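Local atomic coordinates of botulinum neurotoxin type C1 (Clostridium botulinum, PDB entry 3R4S), a protein that enters nerve cells by binding gangliosides through the C-terminal domain of its heavy chain and then, through its light-chain protease, cleaves neuronal SNARE proteins. Residues K250-V255 and W424-V429; I288-I293 and L308-T313. All coordinates share one frame; numbering follows the deposited sequence.

Both contacts are antiparallel strand pairs in the C-terminal receptor-binding domain, a beta-trefoil, and their centres lie about 11 Å apart. Along the chain, contact 2 (288-293 with 308-313) is nested inside the long loop closed by contact 1 (250-255 with 424-429). The strands line up as neighbours in one curled sheet, in the order 424-428, 251-256, 288-292 and 307-314. A probable hydrogen bond from Y252 N to I288 O (2.8 Å) joins the two contacts, and the ring of F426 packs on I288. Contact 1 thus brings the ends of the trefoil together in its interior, while one side of contact 2 carries part of a sialic acid pocket.

Contact 1 (K250-V255 and W424-V429)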
loop_
_atom_site.group_PDB
_atom_site.type_symbol
_atom_site.label_atom_id
_atom_site.label_comp_id
_atom_site.label_asym_id
_atom_site.label_seq_id
_atom_site.Cartn_x
_atom_site.Cartn_y
_atom_site.Cartn_z
ATOM N N LYS A 250 -1.362 -18.528 -1.596
ATOM C CA LYS A 250 -2.138 -17.639 -2.440
ATOM C C LYS A 250 -1.261 -17.171 -3.583
ATOM O O LYS A 250 -0.092 -16.840 -3.385
ATOM C CB LYS A 250 -2.672 -16.462 -1.614
ATOM C CG LYS A 250 -3.290 -15.324 -2.418
ATOM C CD LYS A 250 -3.830 -14.226 -1.490
ATOM C CE LYS A 250 -4.387 -13.031 -2.276
ATOM N NZ LYS A 250 -5.596 -13.389 -3.078
ATOM N N GLU A 251 -1.823 -17.168 -4.785
ATOM C CA GLU A 251 -1.093 -16.795 -5.987
ATOM C C GLU A 251 -0.718 -15.326 -6.015
ATOM O O GLU A 251 -1.573 -14.467 -5.813
ATOM C CB GLU A 251 -1.936 -17.096 -7.229
ATOM C CG GLU A 251 -2.142 -18.571 -7.511
ATOM C CD GLU A 251 -2.790 -18.804 -8.870
ATOM O OE1 GLU A 251 -3.765 -18.091 -9.215
ATOM O OE2 GLU A 251 -2.315 -19.697 -9.595
ATOM N N TYR A 252 0.552 -15.037 -6.295
ATOM C CA TYR A 252 0.987 -13.654 -6.505
ATOM C C TYR A 252 1.805 -13.505 -7.773
ATOM O O TYR A 252 2.464 -14.454 -8.218
ATOM C CB TYR A 252 1.834 -13.152 -5.332
ATOM C CG TYR A 252 1.081 -12.982 -4.027
ATOM C CD1 TYR A 252 0.251 -11.877 -3.808
ATOM C CD2 TYR A 252 1.208 -13.916 -3.012
ATOM C CE1 TYR A 252 -0.441 -11.715 -2.595
ATOM C CE2 TYR A 252 0.521 -13.769 -1.805
ATOM C CZ TYR A 252 -0.292 -12.666 -1.600
ATOM O OH TYR A 252 -0.966 -12.541 -0.399
ATOM N N TYR A 253 1.757 -12.311 -8.353
ATOM C CA TYR A 253 2.793 -11.891 -9.276
ATOM C C TYR A 253 3.932 -11.266 -8.466
ATOM O O TYR A 253 3.750 -10.257 -7.765
ATOM C CB TYR A 253 2.263 -10.880 -10.278
ATOM C CG TYR A 253 1.274 -11.439 -11.272
ATOM C CD1 TYR A 253 1.662 -12.409 -12.187
ATOM C CD2 TYR A 253 -0.032 -10.956 -11.334
ATOM C CE1 TYR A 253 0.776 -12.910 -13.120
ATOM C CE2 TYR A 253 -0.931 -11.448 -12.267
ATOM C CZ TYR A 253 -0.515 -12.424 -13.161
ATOM O OH TYR A 253 -1.392 -12.922 -14.092
ATOM N N MET A 254 5.103 -11.879 -8.559
ATOM C CA MET A 254 6.267 -11.432 -7.820
ATOM C C MET A 254 7.022 -10.446 -8.689
ATOM O O MET A 254 7.333 -10.749 -9.843
ATOM C CB MET A 254 7.140 -12.636 -7.477
ATOM C CG MET A 254 8.343 -12.334 -6.597
ATOM S SD MET A 254 9.145 -13.857 -6.049
ATOM C CE MET A 254 10.646 -13.191 -5.304
ATOM N N VAL A 255 7.313 -9.268 -8.147
ATOM C CA VAL A 255 7.992 -8.232 -8.917
ATOM C C VAL A 255 9.179 -7.660 -8.159
ATOM O O VAL A 255 9.208 -7.634 -6.923
ATOM C CB VAL A 255 7.045 -7.074 -9.279
ATOM C CG1 VAL A 255 5.955 -7.550 -10.230
ATOM C CG2 VAL A 255 6.429 -6.475 -8.016
ATOM N N TRP A 424 11.312 -6.767 -3.097
ATOM C CA TRP A 424 10.384 -7.609 -3.840
ATOM C C TRP A 424 8.949 -7.346 -3.425
ATOM O O TRP A 424 8.632 -7.377 -2.237
ATOM C CB TRP A 424 10.715 -9.091 -3.580
ATOM C CG TRP A 424 12.082 -9.447 -4.054
ATOM C CD1 TRP A 424 13.237 -9.467 -3.310
ATOM C CD2 TRP A 424 12.455 -9.811 -5.387
ATOM N NE1 TRP A 424 14.307 -9.841 -4.104
ATOM C CE2 TRP A 424 13.853 -10.052 -5.382
ATOM C CE3 TRP A 424 11.745 -9.964 -6.584
ATOM C CZ2 TRP A 424 14.545 -10.428 -6.527
ATOM C CZ3 TRP A 424 12.437 -10.338 -7.722
ATOM C CH2 TRP A 424 13.821 -10.573 -7.685
ATOM N N GLY A 425 8.084 -7.112 -4.405
ATOM C CA GLY A 425 6.669 -6.926 -4.146
ATOM C C GLY A 425 5.859 -8.117 -4.614
ATOM O O GLY A 425 6.305 -8.908 -5.444
ATOM N N PHE A 426 4.650 -8.242 -4.088
ATOM C CA PHE A 426 3.778 -9.351 -4.430
ATOM C C PHE A 426 2.405 -8.833 -4.780
ATOM O O PHE A 426 1.673 -8.386 -3.894
ATOM C CB PHE A 426 3.680 -10.323 -3.250
ATOM C CG PHE A 426 4.969 -11.013 -2.946
ATOM C CD1 PHE A 426 5.347 -12.142 -3.663
ATOM C CD2 PHE A 426 5.822 -10.522 -1.975
ATOM C CE1 PHE A 426 6.555 -12.780 -3.413
ATOM C CE2 PHE A 426 7.037 -11.158 -1.711
ATOM C CZ PHE A 426 7.402 -12.286 -2.425
ATOM N N VAL A 427 2.062 -8.885 -6.067
ATOM C CA VAL A 427 0.767 -8.403 -6.539
ATOM C C VAL A 427 -0.258 -9.529 -6.587
ATOM O O VAL A 427 -0.083 -10.499 -7.316
ATOM C CB VAL A 427 0.858 -7.782 -7.933
ATOM C CG1 VAL A 427 -0.490 -7.210 -8.326
ATOM C CG2 VAL A 427 1.928 -6.706 -7.974
ATOM N N PRO A 428 -1.345 -9.400 -5.816
ATOM C CA PRO A 428 -2.360 -10.462 -5.809
ATOM C C PRO A 428 -2.964 -10.672 -7.194
ATOM O O PRO A 428 -3.177 -9.709 -7.935
ATOM C CB PRO A 428 -3.426 -9.935 -4.834
ATOM C CG PRO A 428 -3.212 -8.468 -4.782
ATOM C CD PRO A 428 -1.727 -8.261 -4.967
ATOM N N VAL A 429 -3.227 -11.927 -7.542
ATOM C CA VAL A 429 -3.835 -12.243 -8.826
ATOM C C VAL A 429 -5.342 -12.096 -8.695
ATOM O O VAL A 429 -5.952 -12.704 -7.814
ATOM C CB VAL A 429 -3.498 -13.685 -9.267
ATOM C CG1 VAL A 429 -4.145 -13.995 -10.597
ATOM C CG2 VAL A 429 -1.993 -13.874 -9.346
HETATM O O HOH W 1 -4.234 -13.998 -5.659
#
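M254 is set between two aromatic side chains of the facing strand, its methyl lying off-centre over the six-membered ring of W424, with CE 3.6 Å from CE3, and its sulfur beside F426, with SD 3.8 Å from CE1. The chain is extended throughout, with CG anti to the backbone N (chi1 -175°), which carries it alongside F426, its CG near CE1, and on to the indole; the methyl makes a CH-pi contact with the indole, and the sulfur, oblique to both rings, makes Met-aromatic contacts with W424 and F426. F426 also faces Y252. The two form an offset edge-to-face pair with planes at 67°, the edge of F426 directed at the tyrosine face, which F426 CB covers 3.8 Å from Y252 CG. The hydroxyl of Y252 is bonded outside the pair, to the backbone N of R247. On the other face of the sheet, V429 CG2 sits over the rim of the Y253 ring, 3.9 Å from CE2. Reciprocal backbone bonds join Y253 with V427 and V255 with G425, the former at 2.8 Å between Y253 N and V427 O. Pairing weakens at the K250 end, where V429 N is 3.5 Å from E251 O; a water reinforces it, accepting from K250 NZ and V429 N and donating to E251 O. Across the M254 and F426 face lies I371 of strand 367-374. Joining the first strand of the domain to its last in this way is characteristic of the beta-trefoil, whose barrel is closed by that pair.

Contact 2 (I288-I293 and L308-T313); sequences IIIKRI and LYFDMT. With SIA (N-acetyl-alpha-neuraminic acid), chain D.
K291 lies across the ring of Y309, its CB pressed onto one face near the rim, 3.2 Å from CZ. Beyond CB the lysine chain folds back on itself, bent at chi2 (-66°) and chi3 (-65°), and its CG settles into the notch between the tyrosine and D311, 3.3 Å from D311 OD2. The ammonium group passes on to N249 OD1. I293 closes the edge of the same ring, its CG1 3.8 Å from Y309 CD2. Y309 leans toward the lysine because its CG stands between the backbone N and the carbonyl carbon (chi1 64°). Its hydroxyl donates to O1A of N-acetyl-alpha-neuraminic acid (OH to O1A, 2.7 Å), an oxygen that is also 2.7 Å from D311 OD2. On the other face the isoleucines I288 and I290 meet apolar side chains: I290 splits its branches, CG2 meeting L308 CD2 and CG1 lying 3.9 Å from F310 CE1, while I288 CG2 fits against M312 CE. Reciprocal backbone bonds of I289 with D311 and of K291 with Y309 fix these positions. Strand 251-256 flanks the pair beside 288-292, strands 317-323 and 356-362 adjoin 307-314, and F426 of strand 424-428 packs on F310 from the face of I288 and I290.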
loop_
_atom_site.group_PDB
_atom_site.type_symbol
_atom_site.label_atom_id
_atom_site.label_comp_id
_atom_site.label_asym_id
_atom_site.label_seq_id
_atom_site.Cartn_x
_atom_site.Cartn_y
_atom_site.Cartn_z
ATOM N N ILE A 288 3.725 -17.019 -8.382
ATOM C CA ILE A 288 4.281 -17.838 -7.309
ATOM C C ILE A 288 3.254 -18.021 -6.208
ATOM O O ILE A 288 2.302 -17.243 -6.085
ATOM C CB ILE A 288 5.582 -17.240 -6.705
ATOM C CG1 ILE A 288 5.311 -15.906 -6.024
ATOM C CG2 ILE A 288 6.666 -17.075 -7.780
ATOM C CD1 ILE A 288 4.758 -16.011 -4.615
ATOM N N ILE A 289 3.455 -19.061 -5.411
ATOM C CA ILE A 289 2.686 -19.259 -4.201
ATOM C C ILE A 289 3.704 -19.421 -3.086
ATOM O O ILE A 289 4.684 -20.149 -3.246
ATOM C CB ILE A 289 1.808 -20.528 -4.289
ATOM C CG1 ILE A 289 0.752 -20.363 -5.386
ATOM C CG2 ILE A 289 1.165 -20.823 -2.938
ATOM C CD1 ILE A 289 -0.136 -21.587 -5.582
ATOM N N ILE A 290 3.480 -18.735 -1.971
ATOM C CA ILE A 290 4.397 -18.781 -0.838
ATOM C C ILE A 290 3.984 -19.887 0.120
ATOM O O ILE A 290 2.815 -19.983 0.485
ATOM C CB ILE A 290 4.396 -17.432 -0.077
ATOM C CG1 ILE A 290 4.551 -16.260 -1.058
ATOM C CG2 ILE A 290 5.492 -17.404 0.982
ATOM C CD1 ILE A 290 4.351 -14.903 -0.434
ATOM N N LYS A 291 4.936 -20.718 0.533
ATOM C CA LYS A 291 4.624 -21.823 1.445
ATOM C C LYS A 291 5.380 -21.672 2.755
ATOM O O LYS A 291 6.588 -21.428 2.764
ATOM C CB LYS A 291 4.975 -23.180 0.818
ATOM C CG LYS A 291 4.429 -23.374 -0.582
ATOM C CD LYS A 291 2.908 -23.435 -0.602
ATOM C CE LYS A 291 2.380 -24.661 0.146
ATOM N NZ LYS A 291 0.875 -24.737 0.092
ATOM N N ARG A 292 4.676 -21.852 3.863
ATOM C CA ARG A 292 5.279 -21.668 5.175
ATOM C C ARG A 292 6.064 -22.889 5.659
ATOM O O ARG A 292 5.620 -24.025 5.531
ATOM C CB ARG A 292 4.208 -21.307 6.202
ATOM C CG ARG A 292 4.770 -20.913 7.580
ATOM C CD ARG A 292 3.640 -20.555 8.563
ATOM N NE ARG A 292 2.773 -21.704 8.797
ATOM C CZ ARG A 292 1.444 -21.662 8.842
ATOM N NH1 ARG A 292 0.792 -20.515 8.670
ATOM N NH2 ARG A 292 0.761 -22.777 9.058
ATOM N N ILE A 293 7.241 -22.637 6.215
ATOM C CA ILE A 293 8.012 -23.669 6.895
ATOM C C ILE A 293 7.932 -23.413 8.394
ATOM O O ILE A 293 7.637 -24.316 9.171
ATOM C CB ILE A 293 9.481 -23.659 6.452
ATOM C CG1 ILE A 293 9.610 -24.202 5.022
ATOM C CG2 ILE A 293 10.336 -24.480 7.412
ATOM C CD1 ILE A 293 11.005 -24.046 4.453
ATOM N N LEU A 308 10.377 -19.941 4.831
ATOM C CA LEU A 308 9.404 -20.289 3.812
ATOM C C LEU A 308 10.086 -20.711 2.517
ATOM O O LEU A 308 11.317 -20.694 2.417
ATOM C CB LEU A 308 8.439 -19.104 3.594
ATOM C CG LEU A 308 9.076 -17.732 3.329
ATOM C CD1 LEU A 308 9.630 -17.666 1.913
ATOM C CD2 LEU A 308 8.099 -16.575 3.551
ATOM N N TYR A 309 9.289 -21.118 1.532
ATOM C CA TYR A 309 9.813 -21.397 0.199
ATOM C C TYR A 309 8.752 -20.998 -0.811
ATOM O O TYR A 309 7.640 -20.638 -0.428
ATOM C CB TYR A 309 10.213 -22.875 0.045
ATOM C CG TYR A 309 9.055 -23.849 0.157
ATOM C CD1 TYR A 309 8.361 -24.272 -0.972
ATOM C CD2 TYR A 309 8.661 -24.351 1.393
ATOM C CE1 TYR A 309 7.304 -25.179 -0.873
ATOM C CE2 TYR A 309 7.606 -25.253 1.508
ATOM C CZ TYR A 309 6.929 -25.664 0.372
ATOM O OH TYR A 309 5.870 -26.552 0.484
ATOM N N PHE A 310 9.090 -21.043 -2.096
ATOM C CA PHE A 310 8.172 -20.587 -3.137
ATOM C C PHE A 310 7.877 -21.684 -4.167
ATOM O O PHE A 310 8.797 -22.348 -4.643
ATOM C CB PHE A 310 8.770 -19.374 -3.863
ATOM C CG PHE A 310 9.077 -18.199 -2.957
ATOM C CD1 PHE A 310 8.094 -17.269 -2.639
ATOM C CD2 PHE A 310 10.359 -18.016 -2.444
ATOM C CE1 PHE A 310 8.378 -16.180 -1.804
ATOM C CE2 PHE A 310 10.658 -16.929 -1.623
ATOM C CZ PHE A 310 9.660 -16.013 -1.295
ATOM N N ASP A 311 6.602 -21.841 -4.523
ATOM C CA ASP A 311 6.177 -22.725 -5.611
ATOM C C ASP A 311 5.819 -21.926 -6.846
ATOM O O ASP A 311 5.264 -20.827 -6.747
ATOM C CB ASP A 311 4.942 -23.522 -5.210
ATOM C CG ASP A 311 5.237 -24.551 -4.158
ATOM O OD1 ASP A 311 6.422 -24.930 -4.020
ATOM O OD2 ASP A 311 4.286 -24.971 -3.468
ATOM N N MET A 312 6.139 -22.487 -8.009
ATOM C CA MET A 312 5.671 -21.962 -9.282
ATOM C C MET A 312 5.169 -23.112 -10.172
ATOM O O MET A 312 5.839 -24.136 -10.332
ATOM C CB MET A 312 6.779 -21.188 -9.989
ATOM C CG MET A 312 6.369 -20.627 -11.343
ATOM S SD MET A 312 7.707 -19.747 -12.162
ATOM C CE MET A 312 7.845 -18.276 -11.139
ATOM N N THR A 313 3.978 -22.953 -10.735
ATOM C CA THR A 313 3.422 -23.985 -11.603
ATOM C C THR A 313 3.491 -23.554 -13.063
ATOM O O THR A 313 3.022 -22.475 -13.430
ATOM C CB THR A 313 1.974 -24.330 -11.217
ATOM O OG1 THR A 313 1.969 -25.003 -9.951
ATOM C CG2 THR A 313 1.344 -25.240 -12.259
HETATM C C1 SIA D . 3.617 -27.832 -1.817
HETATM C C2 SIA D . 3.645 -28.994 -0.847
HETATM C C3 SIA D . 2.663 -30.093 -1.256
HETATM C C4 SIA D . 3.153 -30.955 -2.407
HETATM C C5 SIA D . 4.583 -31.398 -2.164
HETATM C C6 SIA D . 5.447 -30.165 -1.925
HETATM C C7 SIA D . 6.926 -30.486 -1.734
HETATM C C8 SIA D . 7.714 -29.203 -1.474
HETATM C C9 SIA D . 9.215 -29.461 -1.552
HETATM C C10 SIA D . 5.470 -33.208 -3.503
HETATM C C11 SIA D . 5.901 -33.684 -4.865
HETATM N N5 SIA D . 5.019 -31.952 -3.434
HETATM O O1A SIA D . 4.628 -27.082 -1.865
HETATM O O1B SIA D . 2.598 -27.645 -2.525
HETATM O O2 SIA D . 3.276 -28.486 0.440
HETATM O O4 SIA D . 2.322 -32.113 -2.523
HETATM O O6 SIA D . 4.985 -29.481 -0.758
HETATM O O7 SIA D . 7.081 -31.357 -0.606
HETATM O O8 SIA D . 7.337 -28.185 -2.422
HETATM O O9 SIA D . 9.550 -29.635 -2.932
HETATM O O10 SIA D . 5.532 -33.924 -2.513
#